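PDB 4FUV: porin protein associated with imipenem resistance from Acinetobacter baumannii, which forms an eight-stranded outer-membrane beta-barrel and is probably involved in the uptake of ornithine and of the antibiotic imipenem. Local coordinates for residues R22-T27 / G47-D52; R112-D115 / S119-V122. All coordinates share one frame; numbering follows the deposited sequence.

Contact 1 of 2, residues R22-T27 / G47-D52. With C8E ((hydroxyethyloxy)tri(ethyloxy)octane), chain F; C8E ((hydroxyethyloxy)tri(ethyloxy)octane), chain D; C8E ((hydroxyethyloxy)tri(ethyloxy)octane), chain C.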
# COMPACT_ATOMS: atom_id res chain seq x y z
N ARG A 22 -31.49 -18.28 -0.22
CA ARG A 22 -30.59 -17.15 -0.22
C ARG A 22 -30.07 -16.89 -1.62
O ARG A 22 -30.01 -17.79 -2.45
CB ARG A 22 -29.45 -17.37 0.78
CG ARG A 22 -28.37 -18.36 0.35
CD ARG A 22 -27.34 -18.59 1.46
NE ARG A 22 -26.36 -19.61 1.08
CZ ARG A 22 -25.73 -20.42 1.93
NH1 ARG A 22 -25.95 -20.35 3.25
NH2 ARG A 22 -24.86 -21.32 1.46
N ALA A 23 -29.72 -15.63 -1.87
CA ALA A 23 -29.06 -15.23 -3.10
C ALA A 23 -27.66 -14.81 -2.73
O ALA A 23 -27.45 -14.17 -1.70
CB ALA A 23 -29.80 -14.06 -3.74
N GLU A 24 -26.69 -15.16 -3.57
CA GLU A 24 -25.30 -14.92 -3.24
C GLU A 24 -24.45 -14.64 -4.47
O GLU A 24 -24.77 -15.06 -5.58
CB GLU A 24 -24.73 -16.11 -2.45
CG GLU A 24 -24.59 -17.41 -3.26
CD GLU A 24 -24.74 -18.67 -2.40
OE1 GLU A 24 -25.39 -18.61 -1.34
OE2 GLU A 24 -24.19 -19.72 -2.78
N VAL A 25 -23.37 -13.91 -4.23
CA VAL A 25 -22.38 -13.59 -5.24
C VAL A 25 -21.01 -13.79 -4.60
O VAL A 25 -20.77 -13.36 -3.46
CB VAL A 25 -22.56 -12.15 -5.77
CG1 VAL A 25 -22.57 -11.13 -4.63
CG2 VAL A 25 -21.51 -11.81 -6.79
N GLY A 26 -20.12 -14.48 -5.30
CA GLY A 26 -18.80 -14.69 -4.75
C GLY A 26 -17.77 -15.13 -5.77
O GLY A 26 -18.01 -15.07 -6.98
N THR A 27 -16.63 -15.59 -5.27
CA THR A 27 -15.50 -15.90 -6.14
C THR A 27 -15.68 -17.17 -6.99
O THR A 27 -14.93 -17.40 -7.94
CB THR A 27 -14.19 -15.98 -5.33
OG1 THR A 27 -14.28 -17.00 -4.34
CG2 THR A 27 -13.89 -14.64 -4.65
N GLY A 47 -27.05 -25.45 -2.94
CA GLY A 47 -26.90 -24.27 -3.77
C GLY A 47 -26.30 -24.47 -5.14
O GLY A 47 -25.75 -25.52 -5.46
N TYR A 48 -26.44 -23.44 -5.97
CA TYR A 48 -25.79 -23.39 -7.26
C TYR A 48 -25.07 -22.07 -7.39
O TYR A 48 -25.62 -21.02 -7.07
CB TYR A 48 -26.80 -23.52 -8.40
CG TYR A 48 -26.16 -23.38 -9.77
CD1 TYR A 48 -25.53 -24.45 -10.38
CD2 TYR A 48 -26.19 -22.17 -10.46
CE1 TYR A 48 -24.94 -24.33 -11.64
CE2 TYR A 48 -25.60 -22.03 -11.72
CZ TYR A 48 -24.97 -23.12 -12.31
OH TYR A 48 -24.40 -23.00 -13.56
N ASN A 49 -23.83 -22.14 -7.85
CA ASN A 49 -23.06 -20.95 -8.19
C ASN A 49 -22.59 -21.14 -9.62
O ASN A 49 -21.89 -22.12 -9.94
CB ASN A 49 -21.82 -20.77 -7.32
CG ASN A 49 -22.13 -20.47 -5.86
OD1 ASN A 49 -21.28 -20.70 -5.00
ND2 ASN A 49 -23.33 -19.95 -5.57
N GLY A 50 -22.94 -20.20 -10.47
CA GLY A 50 -22.57 -20.30 -11.87
C GLY A 50 -22.42 -18.92 -12.44
O GLY A 50 -22.15 -17.96 -11.71
N GLY A 51 -22.62 -18.82 -13.75
CA GLY A 51 -22.46 -17.57 -14.45
C GLY A 51 -21.10 -17.54 -15.13
O GLY A 51 -20.38 -18.54 -15.14
N ASP A 52 -20.78 -16.39 -15.71
CA ASP A 52 -19.44 -16.13 -16.22
C ASP A 52 -19.21 -14.65 -16.48
O ASP A 52 -19.95 -14.02 -17.24
CB ASP A 52 -19.13 -16.98 -17.47
CG ASP A 52 -20.01 -16.66 -18.64
OD1 ASP A 52 -21.22 -16.42 -18.44
OD2 ASP A 52 -19.49 -16.65 -19.78
C4 C8E F . -23.64 -7.64 3.13
C5 C8E F . -23.94 -8.63 2.01
C6 C8E F . -25.20 -8.24 1.25
C7 C8E F . -25.06 -8.55 -0.23
O9 C8E F . -26.74 -11.21 -3.97
C10 C8E F . -27.42 -10.90 -5.17
C11 C8E F . -26.85 -11.73 -6.32
O12 C8E F . -27.69 -12.81 -6.67
C13 C8E F . -27.59 -13.16 -8.03
C14 C8E F . -28.86 -13.84 -8.50
C16 C8E F . -28.36 -16.85 -10.57
C17 C8E F . -28.20 -18.36 -10.70
O18 C8E F . -28.13 -18.71 -12.07
C19 C8E F . -27.01 -18.16 -12.71
C20 C8E F . -26.87 -18.76 -14.11
O21 C8E F . -26.74 -17.72 -15.04
C1 C8E D . -16.48 -10.90 2.17
C2 C8E D . -16.06 -12.37 2.24
C3 C8E D . -14.76 -12.58 1.47
C5 C8E D . -11.73 -15.30 -0.53
C6 C8E D . -10.58 -16.11 -1.13
C7 C8E D . -10.02 -15.45 -2.39
C8 C8E D . -10.68 -15.94 -3.67
O9 C8E D . -9.72 -16.30 -4.65
C10 C8E D . -10.28 -17.10 -5.67
C11 C8E D . -9.35 -17.20 -6.88
O12 C8E D . -8.59 -18.39 -6.81
C13 C8E D . -8.20 -18.92 -8.06
C14 C8E D . -7.45 -20.21 -7.78
O15 C8E D . -7.02 -20.15 -6.44
C16 C8E D . -5.64 -20.39 -6.25
C17 C8E D . -5.39 -20.76 -4.80
O18 C8E D . -4.50 -19.82 -4.23
C1 C8E C . -30.86 -25.67 -5.96
C2 C8E C . -29.71 -26.42 -6.63
C3 C8E C . -30.05 -26.78 -8.07
C4 C8E C . -29.01 -27.70 -8.71
C5 C8E C . -28.45 -27.10 -9.99
C6 C8E C . -28.16 -28.14 -11.08
C7 C8E C . -26.94 -27.72 -11.90
C8 C8E C . -26.57 -28.76 -12.95
O9 C8E C . -25.25 -28.56 -13.40
C10 C8E C . -24.33 -29.45 -12.81
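With chi1 at 68°, Glu24 tucks its CG in between its own N and C, and the extended chain beyond carries the carboxylate to Asn49. Asn49 has CG beside its own backbone N (chi1 -67°), which brings the amide across Glu24 at about a right angle, with the two planes 61° apart. Asn49 ND2 donates to Glu24 OE2 at 2.9 Å. The bond is nearly straight and lies close to the amide plane. It uses the anti lone pair of OE2, on the side away from OE1. OE2 also takes Tyr76 OH and the ammonium of Lys218. Lys218 NZ in turn bonds Asn49 OD1, so both ends of the amide are held. On the other oxygen, Arg22 NE makes a salt bridge to Glu24 OE1 at 2.8 Å, and Arg22 NH1 pairs with Glu80. The positive charges around Glu24 probably favour its ionised form. Tyr48 points the other way, and its CD1 lies 3.9 Å from C7 of the chain C detergent. Strand 29-37 separates strands 20-26 and 42-56 in the sheet, so the two side chains meet across the inside. Such a buried charged network, with detergent outside, is typical of a small outer-membrane beta-barrel.

Contact 2 of 2, residues R112-D115 / S119-V122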
# COMPACT_ATOMS: atom_id res chain seq x y z
N ARG A 112 -2.13 -10.97 -18.67
CA ARG A 112 -1.40 -9.77 -18.29
C ARG A 112 -0.72 -9.15 -19.50
O ARG A 112 0.08 -9.80 -20.17
CB ARG A 112 -0.38 -10.08 -17.19
CG ARG A 112 0.64 -8.96 -16.94
CD ARG A 112 1.61 -9.36 -15.84
NE ARG A 112 2.28 -8.21 -15.25
CZ ARG A 112 3.01 -8.26 -14.13
NH1 ARG A 112 3.16 -9.41 -13.48
NH2 ARG A 112 3.58 -7.16 -13.66
N ASN A 113 -1.04 -7.89 -19.78
CA ASN A 113 -0.41 -7.15 -20.86
C ASN A 113 0.62 -6.16 -20.30
O ASN A 113 0.27 -5.22 -19.60
CB ASN A 113 -1.46 -6.42 -21.69
CG ASN A 113 -2.63 -7.31 -22.06
OD1 ASN A 113 -3.75 -7.14 -21.57
ND2 ASN A 113 -2.37 -8.29 -22.92
N VAL A 114 1.88 -6.39 -20.63
CA VAL A 114 2.95 -5.54 -20.10
C VAL A 114 3.38 -4.51 -21.14
O VAL A 114 3.78 -4.88 -22.24
CB VAL A 114 4.15 -6.41 -19.65
CG1 VAL A 114 5.27 -5.55 -19.06
CG2 VAL A 114 3.69 -7.46 -18.65
N ASP A 115 3.28 -3.23 -20.80
CA ASP A 115 3.73 -2.16 -21.70
C ASP A 115 5.20 -2.33 -22.04
O ASP A 115 5.98 -2.83 -21.23
CB ASP A 115 3.57 -0.78 -21.07
CG ASP A 115 2.14 -0.33 -20.98
OD1 ASP A 115 1.28 -0.87 -21.71
OD2 ASP A 115 1.88 0.59 -20.17
N SER A 119 9.01 -3.18 -16.32
CA SER A 119 9.38 -4.38 -15.59
C SER A 119 8.15 -5.16 -15.11
O SER A 119 7.08 -4.60 -14.90
CB SER A 119 10.27 -4.04 -14.39
OG SER A 119 9.58 -3.20 -13.49
N PHE A 120 8.34 -6.46 -14.96
CA PHE A 120 7.32 -7.36 -14.47
C PHE A 120 8.07 -8.57 -13.94
O PHE A 120 9.25 -8.77 -14.27
CB PHE A 120 6.35 -7.76 -15.59
CG PHE A 120 7.00 -8.52 -16.73
CD1 PHE A 120 7.76 -7.86 -17.69
CD2 PHE A 120 6.83 -9.90 -16.85
CE1 PHE A 120 8.35 -8.56 -18.73
CE2 PHE A 120 7.42 -10.60 -17.91
CZ PHE A 120 8.17 -9.94 -18.84
N ARG A 121 7.41 -9.37 -13.12
CA ARG A 121 8.08 -10.44 -12.38
C ARG A 121 7.42 -11.78 -12.68
O ARG A 121 6.19 -11.88 -12.65
CB ARG A 121 8.01 -10.16 -10.87
CG ARG A 121 8.87 -11.04 -9.98
CD ARG A 121 8.96 -10.39 -8.58
NE ARG A 121 9.71 -11.17 -7.60
CZ ARG A 121 11.04 -11.27 -7.56
NH1 ARG A 121 11.79 -10.65 -8.46
NH2 ARG A 121 11.62 -12.01 -6.61
N VAL A 122 8.22 -12.80 -13.00
CA VAL A 122 7.69 -14.13 -13.28
C VAL A 122 8.51 -15.17 -12.54
O VAL A 122 9.74 -15.20 -12.67
CB VAL A 122 7.67 -14.45 -14.80
CG1 VAL A 122 7.08 -15.83 -15.05
CG2 VAL A 122 6.88 -13.39 -15.57
O HOH W 1 5.36 -7.66 -11.26
O HOH W 2 4.23 -4.35 -15.25
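Just before Phe120, which lies against Arg112, the carbonyl of Ser119 is tied to Arg112 by water 2. This water donates to Ser119 O at 2.9 Å and accepts from Arg112 NH2 at 3.3 Å. The backbone N of Ser119 bonds Asp126 of the second subunit. Phe120 comes next and carries the direct contact. Phe120 CB sits over one face of the Arg112 guanidinium, offset toward its rim, 3.4 Å from Arg112 NH2. The ring itself is turned 66° from the guanidinium plane. At chi1 63° the Phe120 ring is folded back over its own backbone, which carries it to Val114. There Val114 CG2 lies over a ring face, and Val114 CG1 is 3.7 Å from Phe120 CD1. The two segments are not paired as neighbouring strands: 95-114 is a long barrel strand that pairs with 134-144, while the short strand 119-122 forms a beta-hairpin with 125-129, and Ala129, Val134, Ile136 and Leu194 of helix 194-207 add to the apolar cluster at Phe120. At Arg121, the backbone N reaches water 1 by a weak bond. That water lies in plane at the edge of the Arg112 guanidinium, 3.0 Å from Arg112 NH2, while Arg112 NE is held by Ser64 OG. Arg121 sets off away from 112-115, and its NH1 forms a salt bridge with Asp126 of its own chain.

Contact 1 is buried in the barrel, whereas contact 2 is only partly buried and lies farther from the centre of the chain. Their centres are 32 Å apart and they do not touch. They share no strand, although strand 64-81 borders both: it supplies Tyr76 and Glu80 to contact 1 and Ser64 to contact 2. Contact 1 rests on a direct polar bond within a charged network. Contact 2 combines apolar packing with an arginine face and two bridging waters, and its cross-segment polar links are indirect. Detergent lies beside the segments of contact 1, while contact 2 has the second subunit at its hairpin.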